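Local coordinates for protein transferrin (Manduca sexta, PDB 6WB6) that transports iron in an insect, binding a single ferric ion per molecule together with a carbonate anion, at residues V361-K365 and F624-V630; H426-G430 and I631-A635; F467-P473 and V580-P584. One frame throughout, in Å; residues are numbered along the deposited sequence.

All three contacts lie in the C-terminal half of the chain. Contacts 1 and 2 hold successive parts of one loop, 624-635, which leads into strand 638-641: contact 1 ties it to helix 360-375, contact 2 to strand 422-428. They also touch each other, most clearly where Asn629 N probably donates a hydrogen bond to Asn634 OD1 (2.7 Å). Both are partly buried and mix apolar packing with hydrogen bonds that involve polar side chains. Contact 3, its centre about 18 Å from that of contact 2 and about 29 Å from that of contact 1, belongs to the other sheet of the same half; it is buried and held by apolar and CH-pi packing, with no hydrogen bond between its segments.

Contact 1. Residues V361-K365 and F624-V630; sequences VALSK and FLKNNNV
This is a partly buried loop-on-helix contact near the start of helix 360-375, where the chain from Phe624 to Val630 lies along Val361, Ala362, Ser364 and Lys365. The Phe624 ring lies against the stem of Lys365. Lys365 CB sits over the middle of one ring face, 3.7 Å from the centroid and 11° off the normal, a CH-pi contact, while Lys365 CG comes down nearer the rim, 3.5 Å from Phe624 CD2. Lys365 is stretched out fully, with CG anti to the backbone N (chi1 -175°), and this carries the ammonium beyond the ring to the far end of the loop. There NZ donates to Val630 O at 2.9 Å, lying in the carbonyl plane, and it makes a further hydrogen bond to Ile620 O, so two backbone carbonyls grip the charge.

The loop gets its shape from a type I' beta turn, Phe624 to Asn627, in which the two end residues exchange backbone hydrogen bonds. The turn precedes strand 638-641, an edge strand of a four-stranded sheet in the C-terminal lobe of the transferrin fold. On the helix side Val361 CG2 meets Phe624 CD1 at 3.6 Å, the valine methyl passing alongside the ring and running the other way. Ser364 OG approaches Phe624 CE1 obliquely at 3.5 Å, although it turns back to the helix carbonyls, bonding to Val361 O with Asn360 O as a second, shared partner. At the other end of the contact Val630 CG1 presses on the helix backbone, 3.4 Å from Ala362 CA, with Ala362 CB and Lys365 CD close by. Phe624 also touches Arg37, a residue of the N-terminal half of the chain.

Contact 2. Residues H426-G430 and I631-A635; sequences HEVYG and IFNNA
Glu427, on strand 422-428, takes hold of Asn633 in the loop that leads to strand 638-641; the two strands are neighbours in the four-stranded antiparallel sheet of the C-terminal transferrin lobe. The tight part of the contact is this carboxylate. Asn633 N donates to Glu427 OE2 at 2.8 Å and Asn633 ND2 to Glu427 OE1 at 2.9 Å, each on the syn side and the second nearly straight at 163°. One residue thus supplies a donor to each oxygen, which fixes the rotation of the carboxylate, with the Asn633 amide plane turned 78° against it. Tyr429 OH also points at Glu427 OE1, but the modelled separation is too short to be taken literally. Beneath this, Glu427 OE2 packs at the edge of the Phe632 ring and lies 3.5 Å from Phe632 CB; Phe632 and Glu427 both go on to touch Leu639 and Trp588 in the sheet.

Past Tyr429 the contact slackens toward solvent. Ala635 is exposed, and its CB stands 4.2 Å from Tyr429 CD1. Ala635 O comes nearer, near the plane of the Tyr429 ring and 3.5 Å from CD1 at its edge.

Contact 3. Residues F467-P473 and V580-P584; sequences FSGLHAP and VAMAP
Phe467, at the start of helix 467-479, packs by CH-pi contact on Pro584: Pro584 CD stands over the centre of one ring face, 3.5 Å from the centroid and 13° off its normal. With CG anti to the backbone N (chi1 178°), the ring reaches across the extended chain from Ala581 to Pro584.

Apolar contacts complete the fit. Ala581 CB meets the ring at its edge, 3.9 Å from Phe467 CZ, and Ala583 CB lies 4.0 Å from Phe467 CD1. A turn further on, Ala472 CB sits 4.1 Å from both Ala581 CB and Val580 CG1, and the same valine methyl reaches Ala472 O.

No hydrogen bond joins the two segments; each bonds within itself or to its neighbours. The helix opens with a wider pi-type turn, Ala472 N bonding to Phe467 O at 2.9 Å. Ala438 on strand 437-443 pairs with two residues at once, Val580 and Ala581, a classic beta bulge, and also touches Phe467 and Ala472.

Strands 422-428 and 437-443 running one way and 581-582 and 587-590 running back link the two sheets of this half, an arrangement typical of the paired hinge strands behind the cleft of a transferrin lobe.

Contact 1. Residues V361-K365 and F624-V630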
ATOM      1  N   VAL A 361      20.484  -4.839   6.692  1.00 22.93           N
ATOM      2  CA  VAL A 361      19.164  -4.743   7.301  1.00 27.62           C
ATOM      3  C   VAL A 361      18.133  -4.403   6.232  1.00 20.39           C
ATOM      4  O   VAL A 361      17.076  -5.027   6.150  1.00 17.83           O
ATOM      5  CB  VAL A 361      19.148  -3.727   8.460  1.00 19.18           C
ATOM      6  CG1 VAL A 361      19.558  -2.368   8.030  1.00 24.47           C
ATOM      7  CG2 VAL A 361      17.754  -3.655   9.061  1.00 25.32           C
ATOM      8  N   ALA A 362      18.439  -3.429   5.378  1.00 22.23           N
ATOM      9  CA  ALA A 362      17.510  -3.091   4.302  1.00 20.15           C
ATOM     10  C   ALA A 362      17.278  -4.276   3.378  1.00 22.47           C
ATOM     11  O   ALA A 362      16.135  -4.549   2.983  1.00 18.93           O
ATOM     12  CB  ALA A 362      18.032  -1.895   3.539  1.00 15.36           C
ATOM     13  N   LEU A 363      18.336  -5.012   3.039  1.00 18.22           N
ATOM     14  CA  LEU A 363      18.148  -6.253   2.298  1.00 17.51           C
ATOM     15  C   LEU A 363      17.155  -7.176   3.003  1.00 23.96           C
ATOM     16  O   LEU A 363      16.304  -7.796   2.364  1.00 16.06           O
ATOM     17  CB  LEU A 363      19.473  -6.978   2.125  1.00 24.14           C
ATOM     18  CG  LEU A 363      19.416  -8.265   1.317  1.00 23.77           C
ATOM     19  CD1 LEU A 363      18.878  -7.985  -0.043  1.00 20.66           C
ATOM     20  CD2 LEU A 363      20.828  -8.890   1.226  1.00 28.41           C
ATOM     21  N   SER A 364      17.296  -7.344   4.316  1.00 25.42           N
ATOM     22  CA  SER A 364      16.396  -8.264   4.992  1.00 19.10           C
ATOM     23  C   SER A 364      14.979  -7.705   5.040  1.00 15.54           C
ATOM     24  O   SER A 364      14.020  -8.474   4.948  1.00 17.85           O
ATOM     25  CB  SER A 364      16.907  -8.579   6.388  1.00 29.11           C
ATOM     26  OG  SER A 364      17.142  -7.379   7.084  1.00 38.64           O
ATOM     27  N   LYS A 365      14.832  -6.384   5.170  1.00 16.71           N
ATOM     28  CA  LYS A 365      13.499  -5.794   5.153  1.00 17.93           C
ATOM     29  C   LYS A 365      12.872  -5.941   3.777  1.00 21.94           C
ATOM     30  O   LYS A 365      11.680  -6.258   3.654  1.00 18.41           O
ATOM     31  CB  LYS A 365      13.561  -4.316   5.576  1.00 14.60           C
ATOM     32  CG  LYS A 365      12.177  -3.654   5.689  1.00 21.53           C
ATOM     33  CD  LYS A 365      12.215  -2.211   6.170  1.00 21.86           C
ATOM     34  CE  LYS A 365      10.819  -1.598   6.078  1.00 12.26           C
ATOM     35  NZ  LYS A 365      10.683  -0.217   6.649  1.00 21.58           N
ATOM     36  N   PHE A 624      12.808  -1.509  12.128  1.00 24.96           N
ATOM     37  CA  PHE A 624      13.139  -2.848  11.658  1.00 23.83           C
ATOM     38  C   PHE A 624      14.445  -3.263  12.327  1.00 28.37           C
ATOM     39  O   PHE A 624      15.488  -2.641  12.100  1.00 25.27           O
ATOM     40  CB  PHE A 624      13.233  -2.879  10.133  1.00 23.31           C
ATOM     41  CG  PHE A 624      13.297  -4.254   9.570  1.00 27.21           C
ATOM     42  CD1 PHE A 624      14.483  -4.969   9.595  1.00 17.71           C
ATOM     43  CD2 PHE A 624      12.177  -4.840   9.026  1.00 17.59           C
ATOM     44  CE1 PHE A 624      14.545  -6.226   9.094  1.00 22.45           C
ATOM     45  CE2 PHE A 624      12.226  -6.092   8.514  1.00 18.09           C
ATOM     46  CZ  PHE A 624      13.408  -6.802   8.547  1.00 28.17           C
ATOM     47  N   LEU A 625      14.383  -4.282  13.178  1.00 27.36           N
ATOM     48  CA  LEU A 625      15.497  -4.646  14.059  1.00 29.98           C
ATOM     49  C   LEU A 625      16.158  -3.409  14.642  1.00 19.17           C
ATOM     50  O   LEU A 625      17.341  -3.149  14.435  1.00 24.31           O
ATOM     51  CB  LEU A 625      16.535  -5.483  13.332  1.00 19.96           C
ATOM     52  CG  LEU A 625      15.994  -6.745  12.688  1.00 27.87           C
ATOM     53  CD1 LEU A 625      16.970  -7.256  11.618  1.00 20.34           C
ATOM     54  CD2 LEU A 625      15.736  -7.764  13.780  1.00 26.55           C
ATOM     55  N   LYS A 626      15.359  -2.624  15.357  1.00 29.71           N
ATOM     56  CA  LYS A 626      15.821  -1.419  16.054  1.00 32.89           C
ATOM     57  C   LYS A 626      16.511  -0.423  15.126  1.00 27.76           C
ATOM     58  O   LYS A 626      17.260   0.435  15.593  1.00 29.85           O
ATOM     59  CB  LYS A 626      16.765  -1.757  17.224  1.00 32.10           C
ATOM     60  CG  LYS A 626      16.055  -2.424  18.427  1.00 41.90           C
ATOM     61  CD  LYS A 626      16.881  -2.365  19.725  1.00 29.17           C
ATOM     62  CE  LYS A 626      16.243  -3.183  20.858  1.00 32.45           C
ATOM     63  NZ  LYS A 626      14.766  -3.250  20.750  1.00 33.50           N
ATOM     64  N   ASN A 627      16.275  -0.512  13.815  1.00 29.63           N
ATOM     65  CA  ASN A 627      16.731   0.498  12.870  1.00 31.57           C
ATOM     66  C   ASN A 627      15.545   1.239  12.284  1.00 29.13           C
ATOM     67  O   ASN A 627      14.535   0.634  11.929  1.00 26.09           O
ATOM     68  CB  ASN A 627      17.542  -0.119  11.741  1.00 22.67           C
ATOM     69  CG  ASN A 627      18.852  -0.669  12.220  1.00 23.24           C
ATOM     70  OD1 ASN A 627      19.885  -0.241  11.770  1.00 25.09           O
ATOM     71  ND2 ASN A 627      18.810  -1.619  13.159  1.00 26.71           N
ATOM     72  N   ASN A 628      15.681   2.545  12.172  1.00 28.95           N
ATOM     73  CA  ASN A 628      14.630   3.362  11.608  1.00 34.20           C
ATOM     74  C   ASN A 628      14.955   3.733  10.177  1.00 32.30           C
ATOM     75  O   ASN A 628      16.106   3.676   9.736  1.00 34.11           O
ATOM     76  CB  ASN A 628      14.422   4.608  12.458  1.00 32.97           C
ATOM     77  CG  ASN A 628      13.803   4.268  13.774  1.00 42.80           C
ATOM     78  OD1 ASN A 628      12.584   4.122  13.869  1.00 39.82           O
ATOM     79  ND2 ASN A 628      14.644   4.052  14.790  1.00 48.91           N
ATOM     80  N   ASN A 629      13.902   4.081   9.441  1.00 29.96           N
ATOM     81  CA  ASN A 629      14.062   4.671   8.128  1.00 26.15           C
ATOM     82  C   ASN A 629      14.707   3.697   7.170  1.00 25.83           C
ATOM     83  O   ASN A 629      15.373   4.107   6.222  1.00 19.62           O
ATOM     84  CB  ASN A 629      14.890   5.949   8.215  1.00 30.69           C
ATOM     85  CG  ASN A 629      14.292   6.926   9.160  1.00 30.28           C
ATOM     86  OD1 ASN A 629      13.059   7.012   9.284  1.00 23.16           O
ATOM     87  ND2 ASN A 629      15.143   7.653   9.869  1.00 32.62           N
ATOM     88  N   VAL A 630      14.502   2.410   7.423  1.00 18.38           N
ATOM     89  CA  VAL A 630      14.995   1.379   6.528  1.00 19.95           C
ATOM     90  C   VAL A 630      14.096   1.346   5.295  1.00 24.41           C
ATOM     91  O   VAL A 630      12.890   1.098   5.408  1.00 18.19           O
ATOM     92  CB  VAL A 630      15.031   0.019   7.227  1.00 17.79           C
ATOM     93  CG1 VAL A 630      15.739  -0.972   6.352  1.00 16.12           C
ATOM     94  CG2 VAL A 630      15.729   0.131   8.589  1.00 31.44           C
TER

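Contact 2. Residues H426-G430 and I631-A635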
ATOM      1  N   HIS A 426       7.608   8.819  -4.946  1.00 17.57           N
ATOM      2  CA  HIS A 426       8.247   9.490  -3.829  1.00 18.05           C
ATOM      3  C   HIS A 426       7.390   9.297  -2.583  1.00 26.15           C
ATOM      4  O   HIS A 426       6.223   8.884  -2.659  1.00 19.10           O
ATOM      5  CB  HIS A 426       8.428  10.975  -4.124  1.00 19.63           C
ATOM      6  CG  HIS A 426       7.136  11.671  -4.388  1.00 21.22           C
ATOM      7  ND1 HIS A 426       6.689  11.958  -5.660  1.00 25.57           N
ATOM      8  CD2 HIS A 426       6.171  12.106  -3.541  1.00 19.90           C
ATOM      9  CE1 HIS A 426       5.523  12.573  -5.580  1.00 30.69           C
ATOM     10  NE2 HIS A 426       5.185  12.668  -4.305  1.00 18.63           N
ATOM     11  N   GLU A 427       7.996   9.614  -1.430  1.00 22.03           N
ATOM     12  CA  GLU A 427       7.313   9.578  -0.148  1.00 19.50           C
ATOM     13  C   GLU A 427       6.407  10.782   0.021  1.00 17.11           C
ATOM     14  O   GLU A 427       6.696  11.882  -0.457  1.00 23.29           O
ATOM     15  CB  GLU A 427       8.320   9.535   1.008  1.00 14.87           C
ATOM     16  CG  GLU A 427       8.957   8.188   1.159  1.00 17.43           C
ATOM     17  CD  GLU A 427       9.875   8.054   2.361  1.00 16.82           C
ATOM     18  OE1 GLU A 427      10.235   9.071   2.993  1.00 20.84           O
ATOM     19  OE2 GLU A 427      10.264   6.917   2.632  1.00 15.97           O
ATOM     20  N   VAL A 428       5.276  10.551   0.667  1.00 15.53           N
ATOM     21  CA  VAL A 428       4.435  11.640   1.123  1.00 24.85           C
ATOM     22  C   VAL A 428       4.297  11.535   2.635  1.00 18.69           C
ATOM     23  O   VAL A 428       4.462  10.469   3.232  1.00 14.65           O
ATOM     24  CB  VAL A 428       3.053  11.651   0.437  1.00 15.67           C
ATOM     25  CG1 VAL A 428       3.211  12.001  -1.017  1.00 23.53           C
ATOM     26  CG2 VAL A 428       2.331  10.333   0.624  1.00 17.91           C
ATOM     27  N   TYR A 429       3.969  12.663   3.249  1.00 21.29           N
ATOM     28  CA  TYR A 429       4.047  12.791   4.694  1.00 29.67           C
ATOM     29  C   TYR A 429       2.798  13.476   5.235  1.00 30.72           C
ATOM     30  O   TYR A 429       1.956  13.977   4.491  1.00 27.34           O
ATOM     31  CB  TYR A 429       5.298  13.561   5.090  1.00 25.38           C
ATOM     32  CG  TYR A 429       6.544  13.032   4.457  1.00 27.76           C
ATOM     33  CD1 TYR A 429       7.103  11.843   4.883  1.00 21.60           C
ATOM     34  CD2 TYR A 429       7.166  13.719   3.430  1.00 27.63           C
ATOM     35  CE1 TYR A 429       8.257  11.353   4.319  1.00 23.97           C
ATOM     36  CE2 TYR A 429       8.336  13.228   2.854  1.00 19.60           C
ATOM     37  CZ  TYR A 429       8.868  12.047   3.308  1.00 18.04           C
ATOM     38  OH  TYR A 429      10.006  11.517   2.766  1.00 23.75           O
ATOM     39  N   GLY A 430       2.680  13.466   6.558  1.00 37.37           N
ATOM     40  CA  GLY A 430       1.570  14.127   7.218  1.00 34.71           C
ATOM     41  C   GLY A 430       0.242  13.420   7.058  1.00 44.36           C
ATOM     42  O   GLY A 430       0.124  12.411   6.347  1.00 33.39           O
ATOM     43  N   ILE A 631      14.687   1.582   4.119  1.00 24.43           N
ATOM     44  CA  ILE A 631      13.986   1.647   2.826  1.00 22.18           C
ATOM     45  C   ILE A 631      13.067   2.855   2.774  1.00 22.34           C
ATOM     46  O   ILE A 631      13.172   3.681   1.865  1.00 24.63           O
ATOM     47  CB  ILE A 631      13.185   0.370   2.513  1.00 26.55           C
ATOM     48  CG1 ILE A 631      14.133  -0.826   2.428  1.00 17.58           C
ATOM     49  CG2 ILE A 631      12.463   0.534   1.169  1.00 23.79           C
ATOM     50  CD1 ILE A 631      13.515  -2.128   2.079  1.00 19.95           C
ATOM     51  N   PHE A 632      12.142   2.956   3.720  1.00 18.29           N
ATOM     52  CA  PHE A 632      11.259   4.108   3.819  1.00 14.95           C
ATOM     53  C   PHE A 632      11.563   4.843   5.109  1.00 24.26           C
ATOM     54  O   PHE A 632      11.982   4.240   6.099  1.00 17.97           O
ATOM     55  CB  PHE A 632       9.762   3.699   3.780  1.00 21.68           C
ATOM     56  CG  PHE A 632       9.403   2.773   2.610  1.00 20.48           C
ATOM     57  CD1 PHE A 632       9.243   3.277   1.335  1.00 22.20           C
ATOM     58  CD2 PHE A 632       9.249   1.421   2.808  1.00 21.94           C
ATOM     59  CE1 PHE A 632       8.960   2.453   0.268  1.00 17.22           C
ATOM     60  CE2 PHE A 632       8.946   0.579   1.756  1.00 24.16           C
ATOM     61  CZ  PHE A 632       8.793   1.099   0.472  1.00 21.28           C
ATOM     62  N   ASN A 633      11.331   6.148   5.108  1.00 20.85           N
ATOM     63  CA  ASN A 633      11.410   6.865   6.369  1.00 21.63           C
ATOM     64  C   ASN A 633      10.201   6.527   7.220  1.00 18.90           C
ATOM     65  O   ASN A 633       9.084   6.405   6.710  1.00 23.77           O
ATOM     66  CB  ASN A 633      11.489   8.358   6.135  1.00 24.78           C
ATOM     67  CG  ASN A 633      12.810   8.754   5.548  1.00 27.35           C
ATOM     68  OD1 ASN A 633      13.834   8.569   6.188  1.00 30.94           O
ATOM     69  ND2 ASN A 633      12.802   9.253   4.311  1.00 19.17           N
ATOM     70  N   ASN A 634      10.435   6.355   8.521  1.00 23.37           N
ATOM     71  CA  ASN A 634       9.336   6.086   9.451  1.00 20.86           C
ATOM     72  C   ASN A 634       8.241   7.138   9.349  1.00 22.86           C
ATOM     73  O   ASN A 634       7.085   6.847   9.640  1.00 25.93           O
ATOM     74  CB  ASN A 634       9.853   6.019  10.899  1.00 22.63           C
ATOM     75  CG  ASN A 634      10.665   4.757  11.197  1.00 29.59           C
ATOM     76  OD1 ASN A 634      11.362   4.205  10.326  1.00 30.94           O
ATOM     77  ND2 ASN A 634      10.598   4.306  12.451  1.00 33.54           N
ATOM     78  N   ALA A 635       8.574   8.355   8.923  1.00 29.69           N
ATOM     79  CA  ALA A 635       7.571   9.407   8.796  1.00 26.04           C
ATOM     80  C   ALA A 635       6.699   9.260   7.555  1.00 35.35           C
ATOM     81  O   ALA A 635       5.669   9.940   7.451  1.00 27.06           O
ATOM     82  CB  ALA A 635       8.239  10.783   8.761  1.00 21.09           C
TER

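Contact 3. Residues F467-P473 and V580-P584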
ATOM      1  N   PHE A 467      17.250  21.978   1.634  1.00 24.61           N
ATOM      2  CA  PHE A 467      16.527  22.467   0.471  1.00 26.06           C
ATOM      3  C   PHE A 467      15.781  23.756   0.797  1.00 26.58           C
ATOM      4  O   PHE A 467      15.958  24.779   0.127  1.00 27.57           O
ATOM      5  CB  PHE A 467      15.569  21.387  -0.030  1.00 21.18           C
ATOM      6  CG  PHE A 467      14.759  21.813  -1.198  1.00 23.11           C
ATOM      7  CD1 PHE A 467      13.534  22.422  -1.016  1.00 21.80           C
ATOM      8  CD2 PHE A 467      15.232  21.623  -2.482  1.00 20.46           C
ATOM      9  CE1 PHE A 467      12.791  22.828  -2.079  1.00 21.40           C
ATOM     10  CE2 PHE A 467      14.509  22.033  -3.554  1.00 19.42           C
ATOM     11  CZ  PHE A 467      13.271  22.633  -3.366  1.00 19.54           C
ATOM     12  N   SER A 468      14.948  23.733   1.834  1.00 27.26           N
ATOM     13  CA  SER A 468      14.088  24.885   2.118  1.00 27.11           C
ATOM     14  C   SER A 468      14.892  26.101   2.567  1.00 26.21           C
ATOM     15  O   SER A 468      14.452  27.246   2.382  1.00 21.61           O
ATOM     16  CB  SER A 468      13.061  24.526   3.199  1.00 25.70           C
ATOM     17  OG  SER A 468      12.596  23.186   3.067  1.00 24.98           O
ATOM     18  N   GLY A 469      16.064  25.877   3.134  1.00 21.65           N
ATOM     19  CA  GLY A 469      16.830  26.957   3.703  1.00 28.33           C
ATOM     20  C   GLY A 469      17.651  27.667   2.656  1.00 27.84           C
ATOM     21  O   GLY A 469      17.776  28.890   2.667  1.00 32.46           O
ATOM     22  N   LEU A 470      18.198  26.898   1.719  1.00 24.91           N
ATOM     23  CA  LEU A 470      19.157  27.433   0.757  1.00 28.95           C
ATOM     24  C   LEU A 470      18.621  27.306  -0.661  1.00 30.06           C
ATOM     25  O   LEU A 470      18.355  28.324  -1.302  1.00 33.38           O
ATOM     26  CB  LEU A 470      20.498  26.714   0.913  1.00 32.04           C
ATOM     27  CG  LEU A 470      21.668  27.205   0.054  1.00 38.34           C
ATOM     28  CD1 LEU A 470      21.633  26.556  -1.313  1.00 37.01           C
ATOM     29  CD2 LEU A 470      21.676  28.726  -0.054  1.00 35.18           C
ATOM     30  N   HIS A 471      18.437  26.084  -1.160  1.00 32.69           N
ATOM     31  CA  HIS A 471      18.046  25.868  -2.546  1.00 34.17           C
ATOM     32  C   HIS A 471      16.829  26.701  -2.917  1.00 28.98           C
ATOM     33  O   HIS A 471      16.878  27.518  -3.842  1.00 28.16           O
ATOM     34  CB  HIS A 471      17.759  24.385  -2.780  1.00 31.03           C
ATOM     35  CG  HIS A 471      18.975  23.521  -2.787  1.00 36.28           C
ATOM     36  ND1 HIS A 471      19.289  22.693  -3.843  1.00 34.82           N
ATOM     37  CD2 HIS A 471      19.948  23.341  -1.864  1.00 36.21           C
ATOM     38  CE1 HIS A 471      20.404  22.042  -3.572  1.00 42.20           C
ATOM     39  NE2 HIS A 471      20.825  22.417  -2.377  1.00 43.55           N
ATOM     40  N   ALA A 472      15.719  26.502  -2.201  1.00 25.86           N
ATOM     41  CA  ALA A 472      14.457  27.062  -2.669  1.00 22.67           C
ATOM     42  C   ALA A 472      14.476  28.581  -2.703  1.00 25.56           C
ATOM     43  O   ALA A 472      14.051  29.154  -3.722  1.00 32.44           O
ATOM     44  CB  ALA A 472      13.309  26.515  -1.812  1.00 31.28           C
ATOM     45  N   PRO A 473      14.920  29.292  -1.655  1.00 31.17           N
ATOM     46  CA  PRO A 473      15.020  30.763  -1.766  1.00 28.57           C
ATOM     47  C   PRO A 473      16.026  31.223  -2.813  1.00 28.66           C
ATOM     48  O   PRO A 473      15.790  32.223  -3.504  1.00 23.08           O
ATOM     49  CB  PRO A 473      15.443  31.195  -0.357  1.00 27.85           C
ATOM     50  CG  PRO A 473      15.186  29.986   0.537  1.00 29.52           C
ATOM     51  CD  PRO A 473      15.339  28.806  -0.326  1.00 28.48           C
ATOM     52  N   VAL A 580       7.315  28.300  -1.298  1.00 25.63           N
ATOM     53  CA  VAL A 580       8.339  28.662  -2.253  1.00 28.09           C
ATOM     54  C   VAL A 580       8.529  27.569  -3.285  1.00 27.79           C
ATOM     55  O   VAL A 580       8.478  27.826  -4.485  1.00 28.67           O
ATOM     56  CB  VAL A 580       9.667  28.971  -1.534  1.00 23.87           C
ATOM     57  CG1 VAL A 580      10.642  29.580  -2.526  1.00 22.22           C
ATOM     58  CG2 VAL A 580       9.434  29.887  -0.354  1.00 29.47           C
ATOM     59  N   ALA A 581       8.765  26.342  -2.828  1.00 26.60           N
ATOM     60  CA  ALA A 581       8.895  25.203  -3.716  1.00 22.45           C
ATOM     61  C   ALA A 581       8.465  23.961  -2.967  1.00 27.64           C
ATOM     62  O   ALA A 581       8.611  23.872  -1.743  1.00 22.57           O
ATOM     63  CB  ALA A 581      10.343  25.020  -4.224  1.00 22.98           C
ATOM     64  N   MET A 582       7.971  22.992  -3.718  1.00 13.88           N
ATOM     65  CA  MET A 582       7.832  21.657  -3.179  1.00 22.79           C
ATOM     66  C   MET A 582       9.214  21.079  -2.909  1.00 20.39           C
ATOM     67  O   MET A 582      10.164  21.328  -3.656  1.00 24.67           O
ATOM     68  CB  MET A 582       7.068  20.774  -4.156  1.00 30.60           C
ATOM     69  CG  MET A 582       6.683  19.442  -3.550  1.00 26.71           C
ATOM     70  SD  MET A 582       5.730  18.441  -4.683  1.00 38.20           S
ATOM     71  CE  MET A 582       7.076  17.727  -5.582  1.00 20.72           C
ATOM     72  N   ALA A 583       9.323  20.326  -1.845  1.00 18.81           N
ATOM     73  CA  ALA A 583      10.595  19.797  -1.400  1.00 24.97           C
ATOM     74  C   ALA A 583      10.777  18.383  -1.914  1.00 26.79           C
ATOM     75  O   ALA A 583       9.845  17.575  -1.828  1.00 26.02           O
ATOM     76  CB  ALA A 583      10.674  19.812   0.123  1.00 25.98           C
ATOM     77  N   PRO A 584      11.932  18.025  -2.466  1.00 24.34           N
ATOM     78  CA  PRO A 584      12.134  16.623  -2.849  1.00 28.55           C
ATOM     79  C   PRO A 584      12.109  15.755  -1.606  1.00 29.59           C
ATOM     80  O   PRO A 584      12.835  16.006  -0.647  1.00 36.13           O
ATOM     81  CB  PRO A 584      13.504  16.630  -3.538  1.00 31.13           C
ATOM     82  CG  PRO A 584      14.179  17.834  -3.008  1.00 29.12           C
ATOM     83  CD  PRO A 584      13.117  18.848  -2.741  1.00 30.22           C
TER